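Local coordinates for protein Cwp19 (Clostridioides difficile, PDB 5OQ3) that is a cell-wall protein, possibly also an amidase, whose TIM-barrel glycoside hydrolase domain, the part present here, probably cleaves the glycan of peptidoglycan, at residues D285-Q290 and T316-Y321; N221-L226 and R276-Q281. One frame throughout, in Å; residues are numbered along the deposited sequence. Where two conformers were deposited one is given.

In the fold
Both contacts belong to one TIM barrel, the glycoside hydrolase domain of Cwp19, and they illustrate its two layers. Contact 1 joins neighbouring strands of the closed, eight-stranded parallel sheet, 286-287 and 319-324. Contact 2 lies in the outer shell, where helix 214-236 meets helix 275-280. Their centres are about 13 Å apart. Along the chain they come in series: contact 2 is complete at residue 281, before contact 1 opens. The layers touch where Thr-316 and Val-318 of contact 1 pack on Ile-279 and Lys-280 of contact 2. Helix 275-280 thus takes part in the shell contact, and the chain then passes straight into the barrel strand of contact 1.

Contact 1: residues D285-Q290 and T316-Y321; sequences DYVVPQ and TNVDLY
Tyr-286 and Val-287 pair with Asp-319 and Leu-320 as adjacent parallel strands, and three backbone hydrogen bonds carry the pairing. Asp-319 N donates to Asp-285 O (3.0 Å), Val-287 N to Asp-319 O (2.8 Å) and Tyr-321 N to Val-287 O (3.0 Å). A water lies 2.8 Å from both Asp-285 O and Asn-317 O, the latter in the loop before strand 319-324, and can bridge them, though it has more acceptors within range than protons to give. Weaker CA-H...O contacts fill in between; in one, Val-288 CA lies 3.2 Å from Tyr-321 O.

Apolar packing occupies both faces of the pair. On the face of Tyr-286 and Asp-319, Tyr-321 CE2 lies over one face of the Tyr-286 ring, 3.6 Å from Tyr-286 CG, with the ring planes inclined at 49°. Val-288 CG2 meets the edge of the Tyr-321 ring. On the face of Val-287 and Leu-320, CG1 of Val-287 lies between the backbone N and the carbonyl carbon (chi1 67°), a setting that brings it against both Val-318 CG1 and Leu-320 CD1. Leu-320 CD1 also presses on Pro-289 CD at 3.5 Å, a tight fit.

The polar ends look to other partners: Asp-285 OD2 forms a salt bridge with Lys-234, and Tyr-286 OH hydrogen-bonds to His-120 and His-188 among the barrel strands. The pair is the strand part of a beta-alpha-beta unit whose helix, 302-313, covers Pro-289 and Leu-320 with Trp-309. Strand 241-244 continues the sheet beyond Tyr-286, and strand 356-361 lies beside Leu-320 and Tyr-321.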
loop_
_atom_site.group_PDB
_atom_site.type_symbol
_atom_site.label_atom_id
_atom_site.label_comp_id
_atom_site.label_asym_id
_atom_site.label_seq_id
_atom_site.Cartn_x
_atom_site.Cartn_y
_atom_site.Cartn_z
ATOM N N ASP A 285 2.628 -4.167 -12.315
ATOM C CA ASP A 285 3.948 -4.767 -12.529
ATOM C C ASP A 285 4.387 -5.710 -11.418
ATOM O O ASP A 285 5.179 -6.624 -11.653
ATOM C CB ASP A 285 5.013 -3.684 -12.669
ATOM C CG ASP A 285 4.837 -2.789 -13.869
ATOM O OD1 ASP A 285 4.654 -3.318 -14.963
ATOM O OD2 ASP A 285 4.883 -1.560 -13.683
ATOM N N TYR A 286 3.898 -5.453 -10.198
ATOM C CA TYR A 286 4.233 -6.283 -9.036
ATOM C C TYR A 286 3.078 -6.344 -8.087
ATOM O O TYR A 286 2.239 -5.459 -8.058
ATOM C CB TYR A 286 5.536 -5.789 -8.371
ATOM C CG TYR A 286 5.536 -4.533 -7.539
ATOM C CD1 TYR A 286 5.089 -4.567 -6.219
ATOM C CD2 TYR A 286 6.021 -3.337 -8.025
ATOM C CE1 TYR A 286 5.162 -3.451 -5.413
ATOM C CE2 TYR A 286 6.124 -2.216 -7.193
ATOM C CZ TYR A 286 5.681 -2.291 -5.885
ATOM O OH TYR A 286 5.792 -1.183 -5.042
ATOM N N VAL A 287 3.071 -7.398 -7.267
ATOM C CA VAL A 287 2.015 -7.623 -6.293
ATOM C C VAL A 287 2.673 -8.098 -5.004
ATOM O O VAL A 287 3.664 -8.860 -5.011
ATOM C CB VAL A 287 0.997 -8.675 -6.845
ATOM C CG1 VAL A 287 1.626 -10.078 -6.983
ATOM C CG2 VAL A 287 -0.263 -8.700 -6.002
ATOM N N VAL A 288 2.120 -7.600 -3.886
ATOM C CA VAL A 288 2.675 -7.848 -2.548
ATOM C C VAL A 288 1.590 -8.342 -1.595
ATOM O O VAL A 288 1.115 -7.589 -0.739
ATOM C CB VAL A 288 3.414 -6.618 -1.971
ATOM C CG1 VAL A 288 4.193 -7.019 -0.744
ATOM C CG2 VAL A 288 4.275 -5.943 -3.008
ATOM N N PRO A 289 1.154 -9.613 -1.716
ATOM C CA PRO A 289 0.156 -10.076 -0.775
ATOM C C PRO A 289 0.688 -9.946 0.650
ATOM O O PRO A 289 1.845 -10.283 0.942
ATOM C CB PRO A 289 -0.066 -11.542 -1.182
ATOM C CG PRO A 289 1.165 -11.904 -1.970
ATOM C CD PRO A 289 1.662 -10.664 -2.606
ATOM N N GLN A 290 -0.203 -9.495 1.556
ATOM C CA GLN A 290 0.167 -9.305 2.954
ATOM C C GLN A 290 -0.068 -10.612 3.705
ATOM O O GLN A 290 -1.189 -10.943 4.109
ATOM C CB GLN A 290 -0.683 -8.154 3.522
ATOM C CG GLN A 290 -0.324 -6.856 2.852
ATOM C CD GLN A 290 -1.167 -5.658 3.304
ATOM O OE1 GLN A 290 -1.882 -5.677 4.289
ATOM N NE2 GLN A 290 -1.045 -4.582 2.567
ATOM N N THR A 316 3.298 -15.419 -15.816
ATOM C CA THR A 316 3.018 -13.997 -16.082
ATOM C C THR A 316 4.319 -13.228 -15.884
ATOM O O THR A 316 5.317 -13.766 -15.395
ATOM C CB THR A 316 1.955 -13.400 -15.100
ATOM O OG1 THR A 316 2.540 -13.163 -13.806
ATOM C CG2 THR A 316 0.742 -14.315 -14.928
ATOM N N ASN A 317 4.296 -11.951 -16.236
ATOM C CA ASN A 317 5.400 -11.060 -15.985
ATOM C C ASN A 317 5.223 -10.230 -14.719
ATOM O O ASN A 317 6.002 -9.349 -14.473
ATOM C CB ASN A 317 5.574 -10.138 -17.164
ATOM C CG ASN A 317 6.076 -10.856 -18.381
ATOM O OD1 ASN A 317 6.852 -11.794 -18.269
ATOM N ND2 ASN A 317 5.649 -10.422 -19.549
ATOM N N VAL A 318 4.262 -10.603 -13.852
ATOM C CA VAL A 318 4.025 -9.873 -12.596
ATOM C C VAL A 318 4.985 -10.379 -11.518
ATOM O O VAL A 318 5.041 -11.576 -11.214
ATOM C CB VAL A 318 2.568 -10.008 -12.110
ATOM C CG1 VAL A 318 2.371 -9.296 -10.761
ATOM C CG2 VAL A 318 1.646 -9.496 -13.172
ATOM N N ASP A 319 5.761 -9.454 -10.967
ATOM C CA ASP A 319 6.674 -9.784 -9.884
ATOM C C ASP A 319 5.942 -9.947 -8.564
ATOM O O ASP A 319 5.150 -9.089 -8.148
ATOM C CB ASP A 319 7.774 -8.710 -9.773
ATOM C CG ASP A 319 8.641 -8.612 -10.983
ATOM O OD1 ASP A 319 8.957 -9.628 -11.631
ATOM O OD2 ASP A 319 9.029 -7.460 -11.272
ATOM N N LEU A 320 6.238 -11.064 -7.913
ATOM C CA LEU A 320 5.660 -11.387 -6.619
ATOM C C LEU A 320 6.641 -11.114 -5.481
ATOM O O LEU A 320 7.736 -11.726 -5.434
ATOM C CB LEU A 320 5.232 -12.855 -6.601
ATOM C CG LEU A 320 4.751 -13.425 -5.263
ATOM C CD1 LEU A 320 3.517 -12.701 -4.721
ATOM C CD2 LEU A 320 4.457 -14.917 -5.455
ATOM N N TYR A 321 6.220 -10.261 -4.538
ATOM C CA TYR A 321 6.994 -10.031 -3.307
ATOM C C TYR A 321 6.075 -10.413 -2.163
ATOM O O TYR A 321 4.895 -10.146 -2.240
ATOM C CB TYR A 321 7.460 -8.559 -3.180
ATOM C CG TYR A 321 8.104 -7.956 -4.405
ATOM C CD1 TYR A 321 9.119 -8.610 -5.081
ATOM C CD2 TYR A 321 7.690 -6.747 -4.895
ATOM C CE1 TYR A 321 9.716 -8.054 -6.199
ATOM C CE2 TYR A 321 8.303 -6.165 -6.011
ATOM C CZ TYR A 321 9.280 -6.839 -6.646
ATOM O OH TYR A 321 9.854 -6.252 -7.744
HETATM O O HOH W 1 6.905 -6.792 -13.888
#

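Contact 2: residues N221-L226 and R276-Q281; sequences NVNTLL and RAWIKQ
Trp-278 reaches from helix 275-280 to helix 214-236, where Val-222, Asn-223 and Leu-226 receive its indole. The contact joins two helices of the TIM-barrel shell. The axes of the short segments approach to 10.5 Å, and the indole and the side chains facing it meet across the gap.

Its CB leaves the backbone beside the interface instead of heading across it. CG then stands anti to the carbonyl carbon (chi1 -52°), which swings the ring system over to the other helix. Leu-226 CD1 lies over one face of the five-membered ring, 3.7 Å from Trp-278 CG and 3.3 Å from Trp-278 CE2. This methyl sits 13° off the ring normal, a CH-pi contact close to the centroid. Along the ring's edge, CD1 and NE1 of Trp-278 both meet the amide oxygen of Asn-223. The hydrogen bond from Trp-278 NE1 to Asn-223 OD1 is 3.0 Å long but weak, bent to 121° at the hydrogen, and the amide plane stands perpendicular to the indole. Farther out, Trp-278 CZ2 comes 3.9 Å from Val-222 CG1. The indole also meets Phe-193, and both Trp-278 and Leu-226 touch barrel strand 241-244 at Val-244.

At the other end of the amide, Asn-223 ND2 donates to Glu-220 OE2, which probably helps to fix the turn of the amide and so the place of OD1. The chemistry is therefore chiefly nonpolar, a methyl against an aromatic face, with a single bent N-H...O bond giving the buried indole nitrogen a polar partner.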
loop_
_atom_site.group_PDB
_atom_site.type_symbol
_atom_site.label_atom_id
_atom_site.label_comp_id
_atom_site.label_asym_id
_atom_site.label_seq_id
_atom_site.Cartn_x
_atom_site.Cartn_y
_atom_site.Cartn_z
ATOM N N ASN A 221 -14.510 -1.609 -11.270
ATOM C CA ASN A 221 -14.165 -0.240 -10.973
ATOM C C ASN A 221 -12.732 -0.115 -10.456
ATOM O O ASN A 221 -11.990 0.796 -10.789
ATOM C CB ASN A 221 -15.132 0.363 -9.928
ATOM C CG ASN A 221 -16.525 0.565 -10.461
ATOM O OD1 ASN A 221 -16.737 0.771 -11.647
ATOM N ND2 ASN A 221 -17.495 0.576 -9.563
ATOM N N VAL A 222 -12.381 -1.033 -9.564
ATOM C CA VAL A 222 -11.023 -1.070 -8.999
ATOM C C VAL A 222 -10.030 -1.462 -10.098
ATOM O O VAL A 222 -8.992 -0.769 -10.274
ATOM C CB VAL A 222 -10.944 -2.038 -7.812
ATOM C CG1 VAL A 222 -9.487 -2.272 -7.382
ATOM C CG2 VAL A 222 -11.780 -1.516 -6.636
ATOM N N ASN A 223 -10.349 -2.494 -10.874
ATOM C CA ASN A 223 -9.491 -2.895 -11.976
ATOM C C ASN A 223 -9.194 -1.747 -12.917
ATOM O O ASN A 223 -8.044 -1.561 -13.325
ATOM C CB ASN A 223 -10.150 -4.000 -12.791
ATOM C CG ASN A 223 -10.369 -5.291 -12.040
ATOM O OD1 ASN A 223 -9.912 -5.483 -10.909
ATOM N ND2 ASN A 223 -11.127 -6.194 -12.692
ATOM N N THR A 224 -10.194 -0.953 -13.263
ATOM C CA THR A 224 -10.076 0.168 -14.186
ATOM C C THR A 224 -9.137 1.219 -13.659
ATOM O O THR A 224 -8.385 1.840 -14.397
ATOM C CB THR A 224 -11.480 0.815 -14.410
ATOM O OG1 THR A 224 -12.353 -0.138 -15.015
ATOM C CG2 THR A 224 -11.430 1.937 -15.361
ATOM N N LEU A 225 -9.235 1.507 -12.371
ATOM C CA LEU A 225 -8.332 2.464 -11.742
ATOM C C LEU A 225 -6.889 1.993 -11.878
ATOM O O LEU A 225 -6.015 2.736 -12.327
ATOM C CB LEU A 225 -8.662 2.692 -10.262
ATOM C CG LEU A 225 -7.651 3.612 -9.581
ATOM C CD1 LEU A 225 -7.629 5.016 -10.169
ATOM C CD2 LEU A 225 -7.944 3.632 -8.096
ATOM N N LEU A 226 -6.631 0.750 -11.497
ATOM C CA LEU A 226 -5.281 0.213 -11.628
ATOM C C LEU A 226 -4.754 0.280 -13.040
ATOM O O LEU A 226 -3.620 0.731 -13.278
ATOM C CB LEU A 226 -5.168 -1.201 -11.048
ATOM C CG LEU A 226 -5.585 -1.402 -9.595
ATOM C CD1 LEU A 226 -5.345 -2.848 -9.170
ATOM C CD2 LEU A 226 -5.015 -0.486 -8.599
ATOM N N ARG A 276 -6.478 -11.670 -8.608
ATOM C CA ARG A 276 -6.257 -12.567 -9.745
ATOM C C ARG A 276 -6.484 -11.861 -11.057
ATOM O O ARG A 276 -5.723 -12.071 -12.000
ATOM C CB ARG A 276 -7.124 -13.814 -9.610
ATOM C CG ARG A 276 -7.041 -14.679 -10.850
ATOM C CD ARG A 276 -7.815 -15.982 -10.714
ATOM N NE ARG A 276 -7.149 -16.859 -9.773
ATOM C CZ ARG A 276 -7.646 -18.011 -9.343
ATOM N NH1 ARG A 276 -8.830 -18.434 -9.771
ATOM N NH2 ARG A 276 -6.963 -18.768 -8.512
ATOM N N ALA A 277 -7.553 -11.085 -11.174
ATOM C CA ALA A 277 -7.792 -10.345 -12.409
ATOM C C ALA A 277 -6.665 -9.389 -12.691
ATOM O O ALA A 277 -6.281 -9.190 -13.862
ATOM C CB ALA A 277 -9.140 -9.581 -12.285
ATOM N N TRP A 278 -6.145 -8.710 -11.690
ATOM C CA TRP A 278 -5.073 -7.764 -11.893
ATOM C C TRP A 278 -3.879 -8.470 -12.509
ATOM O O TRP A 278 -3.205 -7.936 -13.393
ATOM C CB TRP A 278 -4.637 -7.114 -10.590
ATOM C CG TRP A 278 -5.689 -6.503 -9.757
ATOM C CD1 TRP A 278 -6.952 -6.127 -10.109
ATOM C CD2 TRP A 278 -5.529 -6.152 -8.386
ATOM N NE1 TRP A 278 -7.617 -5.630 -9.035
ATOM C CE2 TRP A 278 -6.750 -5.604 -7.961
ATOM C CE3 TRP A 278 -4.461 -6.247 -7.466
ATOM C CZ2 TRP A 278 -6.952 -5.201 -6.642
ATOM C CZ3 TRP A 278 -4.661 -5.839 -6.190
ATOM C CH2 TRP A 278 -5.871 -5.287 -5.780
ATOM N N ILE A 279 -3.567 -9.632 -12.002
ATOM C CA ILE A 279 -2.441 -10.422 -12.474
ATOM C C ILE A 279 -2.690 -10.919 -13.879
ATOM O O ILE A 279 -1.842 -10.739 -14.774
ATOM C CB ILE A 279 -2.131 -11.579 -11.486
ATOM C CG1 ILE A 279 -1.643 -11.037 -10.147
ATOM C CG2 ILE A 279 -1.131 -12.573 -12.082
ATOM C CD1 ILE A 279 -1.671 -12.034 -9.033
ATOM N N LYS A 280 -3.846 -11.489 -14.125
ATOM C CA LYS A 280 -4.109 -12.096 -15.413
ATOM C C LYS A 280 -4.190 -11.088 -16.520
ATOM O O LYS A 280 -3.809 -11.378 -17.640
ATOM C CB LYS A 280 -5.334 -12.997 -15.309
ATOM C CG LYS A 280 -5.135 -14.144 -14.279
ATOM C CD LYS A 280 -4.347 -15.344 -14.775
ATOM C CE LYS A 280 -2.839 -15.234 -14.716
ATOM N NZ LYS A 280 -2.252 -16.136 -15.767
ATOM N N GLN A 281 -4.716 -9.903 -16.235
ATOM C CA GLN A 281 -4.824 -8.811 -17.223
ATOM C C GLN A 281 -3.589 -7.893 -17.269
ATOM O O GLN A 281 -3.513 -6.981 -18.095
ATOM C CB GLN A 281 -6.071 -7.989 -16.976
ATOM C CG GLN A 281 -7.338 -8.782 -17.195
ATOM C CD GLN A 281 -8.581 -7.975 -16.874
ATOM O OE1 GLN A 281 -8.691 -6.802 -17.261
ATOM N NE2 GLN A 281 -9.528 -8.599 -16.132
#